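Local coordinates for protein PipY (Synechococcus elongatus, PDB 5NLC) that binds pyridoxal 5'-phosphate, the active form of vitamin B6, and probably takes part in keeping the cell's supply of it in balance, at residues A[93-105]-A[137-149]. Residues are numbered along the deposited sequence; the frame is centred on the assembly and turned at random.
Sequences SWALAERLDRIAG and LPQLSQLQQVQIR. With PO4 (phosphate ion), chain C.
Leu140 CD2 touches both Ala97 and Trp94, 3.9 Å from Ala97 CB and 3.8 Å from Trp94 CE3. Trp94 holds CG anti to the backbone N (chi1 161°), which swings the six-membered ring across to 137-149. There its CH2 lies 3.7 Å from Gln139 CB and also meets Leu143 CD2. Leu143 forks: CD1 rests on Ala97, CD2 on the Asp101 carboxylate. Further along, Val146 CG1 packs against the backbone of Leu100 and Asp101 and reaches Ala104 CB.

The polar edge centres on Asp101, which faces the loop between helix 130-141 and strand 147-152. Its OD1 accepts Gln145 N at 2.7 Å, on the syn side and 19° out of the carboxylate plane. OD2 accepts a hydrogen bond from a water at 2.6 Å, and that water accepts one from Gln144 N. Replacing Asp101 with alanine removes both oxygens, which would probably leave Gln145 N without this acceptor, break the water link to Gln144 and let the loop move more freely.

This is lateral packing of one outer helix against the end of its neighbour and the loop that follows, in the modified TIM barrel, away from the cofactor site. Apolar contacts join helix 94-107 to both, while one carboxylate, directly and through water, ties down that loop.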
loop_
_atom_site.group_PDB
_atom_site.type_symbol
_atom_site.label_atom_id
_atom_site.label_comp_id
_atom_site.label_asym_id
_atom_site.label_seq_id
_atom_site.Cartn_x
_atom_site.Cartn_y
_atom_site.Cartn_z
ATOM N N SER A 93 -3.350 0.974 13.031
ATOM C CA SER A 93 -3.405 0.828 14.489
ATOM C C SER A 93 -3.102 -0.602 14.892
ATOM O O SER A 93 -3.222 -1.558 14.053
ATOM C CB SER A 93 -4.813 1.161 14.978
ATOM O OG SER A 93 -5.760 0.241 14.383
ATOM N N TRP A 94 -2.795 -0.752 16.172
ATOM C CA TRP A 94 -2.613 -2.069 16.732
ATOM C C TRP A 94 -3.930 -2.838 16.592
ATOM O O TRP A 94 -3.960 -4.019 16.182
ATOM C CB TRP A 94 -2.193 -1.999 18.224
ATOM C CG TRP A 94 -2.446 -3.270 18.876
ATOM C CD1 TRP A 94 -3.478 -3.567 19.671
ATOM C CD2 TRP A 94 -1.731 -4.499 18.677
ATOM N NE1 TRP A 94 -3.418 -4.893 20.064
ATOM C CE2 TRP A 94 -2.368 -5.486 19.437
ATOM C CE3 TRP A 94 -0.598 -4.855 17.955
ATOM C CZ2 TRP A 94 -1.904 -6.817 19.494
ATOM C CZ3 TRP A 94 -0.159 -6.187 17.999
ATOM C CH2 TRP A 94 -0.796 -7.123 18.765
ATOM N N ALA A 95 -5.049 -2.212 16.970
ATOM C CA ALA A 95 -6.335 -2.914 16.883
ATOM C C ALA A 95 -6.620 -3.532 15.509
ATOM O O ALA A 95 -7.084 -4.659 15.401
ATOM C CB ALA A 95 -7.453 -1.946 17.189
ATOM N N LEU A 96 -6.288 -2.789 14.455
ATOM C CA LEU A 96 -6.610 -3.248 13.126
ATOM C C LEU A 96 -5.653 -4.388 12.779
ATOM O O LEU A 96 -6.061 -5.390 12.128
ATOM C CB LEU A 96 -6.511 -2.142 12.073
ATOM C CG LEU A 96 -6.879 -2.573 10.622
ATOM C CD1 LEU A 96 -8.256 -3.194 10.505
ATOM C CD2 LEU A 96 -6.695 -1.413 9.606
ATOM N N ALA A 97 -4.405 -4.253 13.151
ATOM C CA ALA A 97 -3.436 -5.308 12.857
ATOM C C ALA A 97 -3.850 -6.609 13.536
ATOM O O ALA A 97 -3.835 -7.690 12.888
ATOM C CB ALA A 97 -2.063 -4.933 13.326
ATOM N N GLU A 98 -4.184 -6.502 14.815
ATOM C CA GLU A 98 -4.692 -7.668 15.597
ATOM C C GLU A 98 -5.925 -8.302 14.988
ATOM O O GLU A 98 -6.049 -9.551 14.900
ATOM C CB GLU A 98 -4.933 -7.293 17.065
ATOM C CG GLU A 98 -5.218 -8.562 17.868
ATOM C CD GLU A 98 -5.124 -8.437 19.356
ATOM O OE1 GLU A 98 -5.581 -7.423 19.930
ATOM O OE2 GLU A 98 -4.596 -9.424 19.959
ATOM N N ARG A 99 -6.865 -7.447 14.582
ATOM C CA ARG A 99 -8.118 -7.894 13.994
ATOM C C ARG A 99 -7.853 -8.650 12.677
ATOM O O ARG A 99 -8.364 -9.769 12.477
ATOM C CB ARG A 99 -9.033 -6.689 13.772
ATOM C CG ARG A 99 -10.417 -6.970 13.222
ATOM C CD ARG A 99 -11.319 -7.442 14.296
ATOM N NE ARG A 99 -12.710 -7.506 13.892
ATOM C CZ ARG A 99 -13.635 -6.580 14.131
ATOM N NH1 ARG A 99 -14.869 -6.807 13.713
ATOM N NH2 ARG A 99 -13.365 -5.437 14.775
ATOM N N LEU A 100 -7.023 -8.086 11.793
ATOM C CA LEU A 100 -6.658 -8.766 10.546
ATOM C C LEU A 100 -5.991 -10.156 10.807
ATOM O O LEU A 100 -6.233 -11.144 10.090
ATOM C CB LEU A 100 -5.711 -7.898 9.734
ATOM C CG LEU A 100 -6.353 -6.584 9.167
ATOM C CD1 LEU A 100 -5.260 -5.615 8.686
ATOM C CD2 LEU A 100 -7.321 -6.929 8.041
ATOM N N ASP A 101 -5.121 -10.187 11.776
ATOM C CA ASP A 101 -4.427 -11.427 12.157
ATOM C C ASP A 101 -5.429 -12.498 12.656
ATOM O O ASP A 101 -5.321 -13.665 12.286
ATOM C CB ASP A 101 -3.365 -11.142 13.208
ATOM C CG ASP A 101 -2.566 -12.391 13.575
ATOM O OD1 ASP A 101 -1.642 -12.735 12.824
ATOM O OD2 ASP A 101 -2.884 -13.007 14.603
ATOM N N ARG A 102 -6.400 -12.097 13.457
ATOM C CA ARG A 102 -7.381 -13.026 13.979
ATOM C C ARG A 102 -8.229 -13.597 12.799
ATOM O O ARG A 102 -8.393 -14.804 12.655
ATOM C CB ARG A 102 -8.271 -12.352 14.996
ATOM C CG ARG A 102 -9.380 -13.281 15.490
ATOM C CD ARG A 102 -10.197 -12.715 16.649
ATOM N NE ARG A 102 -11.012 -11.544 16.303
ATOM C CZ ARG A 102 -12.062 -11.519 15.465
ATOM N NH1 ARG A 102 -12.476 -12.595 14.782
ATOM N NH2 ARG A 102 -12.708 -10.362 15.296
ATOM N N ILE A 103 -8.687 -12.710 11.923
ATOM C CA ILE A 103 -9.475 -13.091 10.769
ATOM C C ILE A 103 -8.673 -13.912 9.804
ATOM O O ILE A 103 -9.169 -14.953 9.330
ATOM C CB ILE A 103 -10.085 -11.868 10.063
ATOM C CG1 ILE A 103 -11.116 -11.179 10.991
ATOM C CG2 ILE A 103 -10.804 -12.290 8.775
ATOM C CD1 ILE A 103 -11.427 -9.717 10.575
ATOM N N ALA A 104 -7.422 -13.492 9.535
ATOM C CA ALA A 104 -6.493 -14.263 8.684
ATOM C C ALA A 104 -6.359 -15.725 9.173
ATOM O O ALA A 104 -6.501 -16.645 8.361
ATOM C CB ALA A 104 -5.149 -13.586 8.592
ATOM N N GLY A 105 -6.182 -15.903 10.469
ATOM C CA GLY A 105 -6.088 -17.234 11.091
ATOM C C GLY A 105 -7.342 -18.085 10.935
ATOM O O GLY A 105 -7.273 -19.286 10.614
ATOM N N LEU A 137 5.950 -2.966 18.687
ATOM C CA LEU A 137 6.717 -3.847 17.839
ATOM C C LEU A 137 6.893 -5.326 18.325
ATOM O O LEU A 137 6.807 -6.232 17.508
ATOM C CB LEU A 137 8.076 -3.204 17.596
ATOM C CG LEU A 137 8.654 -3.061 16.243
ATOM C CD1 LEU A 137 7.685 -2.611 15.196
ATOM C CD2 LEU A 137 9.925 -2.235 16.427
ATOM N N PRO A 138 7.076 -5.551 19.624
ATOM C CA PRO A 138 7.184 -6.916 20.073
ATOM C C PRO A 138 5.916 -7.710 19.850
ATOM O O PRO A 138 5.988 -8.879 19.500
ATOM C CB PRO A 138 7.485 -6.794 21.568
ATOM C CG PRO A 138 8.091 -5.460 21.706
ATOM C CD PRO A 138 7.374 -4.601 20.714
ATOM N N GLN A 139 4.764 -7.075 20.061
ATOM C CA GLN A 139 3.506 -7.751 19.869
ATOM C C GLN A 139 3.185 -7.911 18.377
ATOM O O GLN A 139 2.671 -8.956 17.938
ATOM C CB GLN A 139 2.388 -6.993 20.566
ATOM C CG GLN A 139 2.412 -7.184 22.081
ATOM C CD GLN A 139 3.506 -6.432 22.764
ATOM O OE1 GLN A 139 3.782 -5.259 22.395
ATOM N NE2 GLN A 139 4.164 -7.082 23.787
ATOM N N LEU A 140 3.528 -6.887 17.580
ATOM C CA LEU A 140 3.391 -7.038 16.127
ATOM C C LEU A 140 4.195 -8.198 15.568
ATOM O O LEU A 140 3.724 -8.941 14.696
ATOM C CB LEU A 140 3.800 -5.759 15.419
ATOM C CG LEU A 140 2.812 -4.627 15.634
ATOM C CD1 LEU A 140 3.465 -3.298 15.317
ATOM C CD2 LEU A 140 1.566 -4.801 14.785
ATOM N N SER A 141 5.406 -8.334 16.054
ATOM C CA SER A 141 6.284 -9.432 15.702
ATOM C C SER A 141 5.757 -10.818 16.030
ATOM O O SER A 141 6.121 -11.768 15.357
ATOM C CB SER A 141 7.657 -9.247 16.388
ATOM O OG SER A 141 8.265 -8.101 15.811
ATOM N N GLN A 142 4.857 -10.921 16.993
ATOM C CA GLN A 142 4.234 -12.202 17.331
ATOM C C GLN A 142 2.948 -12.543 16.637
ATOM O O GLN A 142 2.374 -13.600 16.906
ATOM C CB GLN A 142 4.045 -12.245 18.842
ATOM C CG GLN A 142 5.425 -12.207 19.479
ATOM C CD GLN A 142 5.406 -11.930 20.968
ATOM O OE1 GLN A 142 4.407 -11.451 21.533
ATOM N NE2 GLN A 142 6.542 -12.221 21.627
ATOM N N LEU A 143 2.425 -11.634 15.817
ATOM C CA LEU A 143 1.264 -11.936 15.007
ATOM C C LEU A 143 1.688 -12.991 13.976
ATOM O O LEU A 143 2.643 -12.786 13.233
ATOM C CB LEU A 143 0.713 -10.659 14.362
ATOM C CG LEU A 143 0.108 -9.634 15.311
ATOM C CD1 LEU A 143 -0.293 -8.380 14.536
ATOM C CD2 LEU A 143 -1.071 -10.142 16.137
ATOM N N GLN A 144 1.061 -14.151 13.997
ATOM C CA GLN A 144 1.537 -15.287 13.194
ATOM C C GLN A 144 0.868 -15.451 11.858
ATOM O O GLN A 144 1.369 -16.211 11.034
ATOM C CB GLN A 144 1.256 -16.588 13.962
ATOM C CG GLN A 144 1.862 -16.611 15.335
ATOM C CD GLN A 144 3.372 -16.651 15.283
ATOM O OE1 GLN A 144 3.962 -17.655 14.857
ATOM N NE2 GLN A 144 4.019 -15.559 15.711
ATOM N N GLN A 145 -0.267 -14.797 11.652
ATOM C CA GLN A 145 -1.109 -15.047 10.479
ATOM C C GLN A 145 -1.094 -13.920 9.441
ATOM O O GLN A 145 -1.946 -13.932 8.535
ATOM C CB GLN A 145 -2.556 -15.175 10.896
ATOM C CG GLN A 145 -2.822 -15.946 12.166
ATOM C CD GLN A 145 -2.430 -17.383 12.027
ATOM O OE1 GLN A 145 -2.378 -17.919 10.921
ATOM N NE2 GLN A 145 -2.190 -18.010 13.115
ATOM N N VAL A 146 -0.344 -12.873 9.672
ATOM C CA VAL A 146 -0.164 -11.824 8.671
ATOM C C VAL A 146 1.268 -11.706 8.339
ATOM O O VAL A 146 2.076 -12.199 9.105
ATOM C CB VAL A 146 -0.679 -10.503 9.206
ATOM C CG1 VAL A 146 -2.219 -10.512 9.310
ATOM C CG2 VAL A 146 -0.006 -10.127 10.523
ATOM N N GLN A 147 1.612 -10.967 7.263
ATOM C CA GLN A 147 3.027 -10.759 6.875
ATOM C C GLN A 147 3.242 -9.283 6.858
ATOM O O GLN A 147 2.873 -8.620 5.886
ATOM C CB GLN A 147 3.365 -11.368 5.507
ATOM C CG GLN A 147 3.198 -12.895 5.451
ATOM C CD GLN A 147 3.208 -13.384 4.024
ATOM O OE1 GLN A 147 4.259 -13.518 3.456
ATOM N NE2 GLN A 147 2.033 -13.534 3.411
ATOM N N ILE A 148 3.801 -8.751 7.936
ATOM C CA ILE A 148 4.085 -7.272 7.997
ATOM C C ILE A 148 5.316 -7.007 7.152
ATOM O O ILE A 148 6.340 -7.614 7.414
ATOM C CB ILE A 148 4.248 -6.811 9.458
ATOM C CG1 ILE A 148 2.925 -6.986 10.180
ATOM C CG2 ILE A 148 4.645 -5.315 9.493
ATOM C CD1 ILE A 148 3.086 -6.943 11.695
ATOM N N ARG A 149 5.244 -6.152 6.121
ATOM C CA ARG A 149 6.362 -6.044 5.188
ATOM C C ARG A 149 6.938 -4.647 5.091
ATOM O O ARG A 149 7.962 -4.461 4.421
ATOM C CB ARG A 149 5.874 -6.466 3.779
ATOM C CG ARG A 149 5.461 -7.930 3.700
ATOM C CD ARG A 149 6.554 -8.904 4.120
ATOM N NE ARG A 149 7.741 -8.644 3.344
ATOM C CZ ARG A 149 7.871 -8.942 2.045
ATOM N NH1 ARG A 149 9.026 -8.621 1.445
ATOM N NH2 ARG A 149 6.879 -9.578 1.342
HETATM P P PO4 C . -15.175 -10.359 12.597
HETATM O O1 PO4 C . -13.853 -9.665 12.772
HETATM O O2 PO4 C . -15.680 -10.148 11.186
HETATM O O3 PO4 C . -14.974 -11.837 12.861
HETATM O O4 PO4 C . -16.157 -9.809 13.612
HETATM O O HOH W 1 -1.093 -14.482 15.847
#